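Local coordinates for protein probable transcriptional regulator (Rhodococcus jostii, PDB 3HIM) that probably binds DNA at cis-regulatory sequences as a transcriptional regulator of the TetR family, at residues 20-25 with 61-66. Sequence-based numbering, arbitrary orientation. Where two conformers were deposited one is given.
Sequences RIRAAA and ESLLYA
Leu-63 reaches from helix 60-82 into the notch that Ile-21, Arg-22 and Ala-25 form on helix 16-32. The two segments run almost perpendicular, at 93°, with axes 10.1 Å apart at closest approach. The CB of Leu-63 does not aim directly at helix 16-32, but with CG anti to the backbone N (chi1 173°) the methyl end comes close to it. The two branches then divide the work. CD2 of Leu-63 lies 3.6 Å from CB of Ala-25, and CD1 of Leu-63 3.9 Å from CG of Arg-22. CG2 of Ile-21 faces the fork itself, 4.0 Å from CD1 of Leu-63 and 4.1 Å from its CD2, the two side chains meeting nearly at right angles. One turn on from Leu-63, Ala-66 offers its CB to CD of Arg-22 at 3.8 Å. The bend of the arginine at chi3 (-62°) turns the guanidinium aside after this aliphatic stretch, so that NH2 forms a salt bridge with Glu-70 and NH1 a hydrogen bond with Tyr-57. Ile-42 of helix 39-45, in the predicted helix-turn-helix, touches both Ala-25 and Leu-63. The contact thus joins the first helix of the TetR-type DNA-binding domain to the long helix leading into the C-terminal domain. Every approach between the segments is carbon to carbon, which implies cohesion by van der Waals packing of buried apolar groups, the arginine's polar end being paired outside them.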
loop_
_atom_site.group_PDB
_atom_site.type_symbol
_atom_site.label_atom_id
_atom_site.label_comp_id
_atom_site.label_asym_id
_atom_site.label_seq_id
_atom_site.Cartn_x
_atom_site.Cartn_y
_atom_site.Cartn_z
ATOM N N ARG B 20 18.491 -18.662 3.203
ATOM C CA ARG B 20 19.117 -17.878 4.274
ATOM C C ARG B 20 19.626 -16.526 3.739
ATOM O O ARG B 20 19.525 -15.495 4.418
ATOM C CB ARG B 20 20.277 -18.686 4.896
ATOM C CG ARG B 20 21.081 -18.007 5.991
ATOM C CD ARG B 20 22.009 -19.020 6.672
ATOM N NE ARG B 20 22.943 -18.413 7.626
ATOM C CZ ARG B 20 24.141 -17.907 7.307
ATOM N NH1 ARG B 20 24.574 -17.910 6.044
ATOM N NH2 ARG B 20 24.916 -17.380 8.255
ATOM N N ILE B 21 20.200 -16.538 2.547
ATOM C CA ILE B 21 20.684 -15.286 1.929
ATOM C C ILE B 21 19.506 -14.348 1.642
ATOM O O ILE B 21 19.587 -13.150 1.922
ATOM C CB ILE B 21 21.541 -15.561 0.664
ATOM C CG1 ILE B 21 22.864 -16.239 1.072
ATOM C CG2 ILE B 21 21.805 -14.242 -0.162
ATOM C CD1 ILE B 21 23.494 -17.090 -0.032
ATOM N N ARG B 22 18.410 -14.911 1.130
ATOM C CA ARG B 22 17.206 -14.134 0.824
ATOM C C ARG B 22 16.609 -13.517 2.081
ATOM O O ARG B 22 16.292 -12.320 2.080
ATOM C CB ARG B 22 16.150 -14.978 0.104
ATOM C CG ARG B 22 16.592 -15.517 -1.225
ATOM C CD ARG B 22 15.408 -15.925 -2.073
ATOM N NE ARG B 22 14.606 -17.000 -1.499
ATOM C CZ ARG B 22 14.944 -18.295 -1.513
ATOM N NH1 ARG B 22 16.104 -18.694 -2.033
ATOM N NH2 ARG B 22 14.126 -19.196 -0.995
ATOM N N ALA B 23 16.473 -14.316 3.149
ATOM C CA ALA B 23 15.976 -13.776 4.420
ATOM C C ALA B 23 16.864 -12.617 4.891
ATOM O O ALA B 23 16.358 -11.543 5.248
ATOM C CB ALA B 23 15.874 -14.863 5.490
ATOM N N ALA B 24 18.185 -12.814 4.859
ATOM C CA ALA B 24 19.092 -11.753 5.311
ATOM C C ALA B 24 19.001 -10.535 4.400
ATOM O O ALA B 24 19.042 -9.395 4.875
ATOM C CB ALA B 24 20.539 -12.247 5.391
ATOM N N ALA B 25 18.890 -10.773 3.095
ATOM C CA ALA B 25 18.779 -9.668 2.149
ATOM C C ALA B 25 17.498 -8.856 2.408
ATOM O O ALA B 25 17.509 -7.636 2.292
ATOM C CB ALA B 25 18.820 -10.163 0.715
ATOM N N GLU B 61 20.450 -7.931 -8.494
ATOM C CA GLU B 61 19.134 -7.952 -9.122
ATOM C C GLU B 61 18.567 -9.359 -9.152
ATOM O O GLU B 61 17.353 -9.535 -9.045
ATOM C CB GLU B 61 19.185 -7.356 -10.535
ATOM C CG GLU B 61 17.800 -7.215 -11.199
ATOM C CD GLU B 61 17.326 -8.495 -11.881
ATOM O OE1 GLU B 61 18.145 -9.421 -12.087
ATOM O OE2 GLU B 61 16.125 -8.588 -12.225
ATOM N N SER B 62 19.459 -10.346 -9.292
ATOM C CA SER B 62 19.068 -11.744 -9.314
ATOM C C SER B 62 18.473 -12.109 -7.963
ATOM O O SER B 62 17.521 -12.884 -7.890
ATOM C CB SER B 62 20.263 -12.652 -9.637
ATOM O OG SER B 62 21.105 -12.845 -8.509
ATOM N N LEU B 63 19.034 -11.526 -6.907
ATOM C CA LEU B 63 18.629 -11.814 -5.542
ATOM C C LEU B 63 17.285 -11.148 -5.231
ATOM O O LEU B 63 16.421 -11.745 -4.556
ATOM C CB LEU B 63 19.715 -11.349 -4.571
ATOM C CG LEU B 63 19.432 -11.406 -3.059
ATOM C CD1 LEU B 63 18.976 -12.791 -2.604
ATOM C CD2 LEU B 63 20.675 -10.969 -2.294
ATOM N N LEU B 64 17.112 -9.915 -5.722
ATOM C CA LEU B 64 15.834 -9.226 -5.598
ATOM C C LEU B 64 14.726 -9.999 -6.342
ATOM O O LEU B 64 13.621 -10.188 -5.814
ATOM C CB LEU B 64 15.935 -7.790 -6.131
ATOM C CG LEU B 64 14.592 -7.059 -6.253
ATOM C CD1 LEU B 64 14.077 -6.706 -4.854
ATOM C CD2 LEU B 64 14.730 -5.815 -7.132
ATOM N N TYR B 65 15.035 -10.437 -7.567
ATOM C CA TYR B 65 14.111 -11.225 -8.363
ATOM C C TYR B 65 13.723 -12.494 -7.625
ATOM O O TYR B 65 12.533 -12.814 -7.548
ATOM C CB TYR B 65 14.706 -11.555 -9.727
ATOM C CG TYR B 65 13.877 -12.562 -10.513
ATOM C CD1 TYR B 65 12.546 -12.286 -10.858
ATOM C CD2 TYR B 65 14.419 -13.800 -10.886
ATOM C CE1 TYR B 65 11.769 -13.210 -11.563
ATOM C CE2 TYR B 65 13.658 -14.735 -11.605
ATOM C CZ TYR B 65 12.333 -14.422 -11.935
ATOM O OH TYR B 65 11.574 -15.316 -12.625
ATOM N N ALA B 66 14.707 -13.210 -7.066
ATOM C CA ALA B 66 14.379 -14.393 -6.268
ATOM C C ALA B 66 13.414 -14.046 -5.127
ATOM O O ALA B 66 12.422 -14.727 -4.933
ATOM C CB ALA B 66 15.643 -15.086 -5.727
#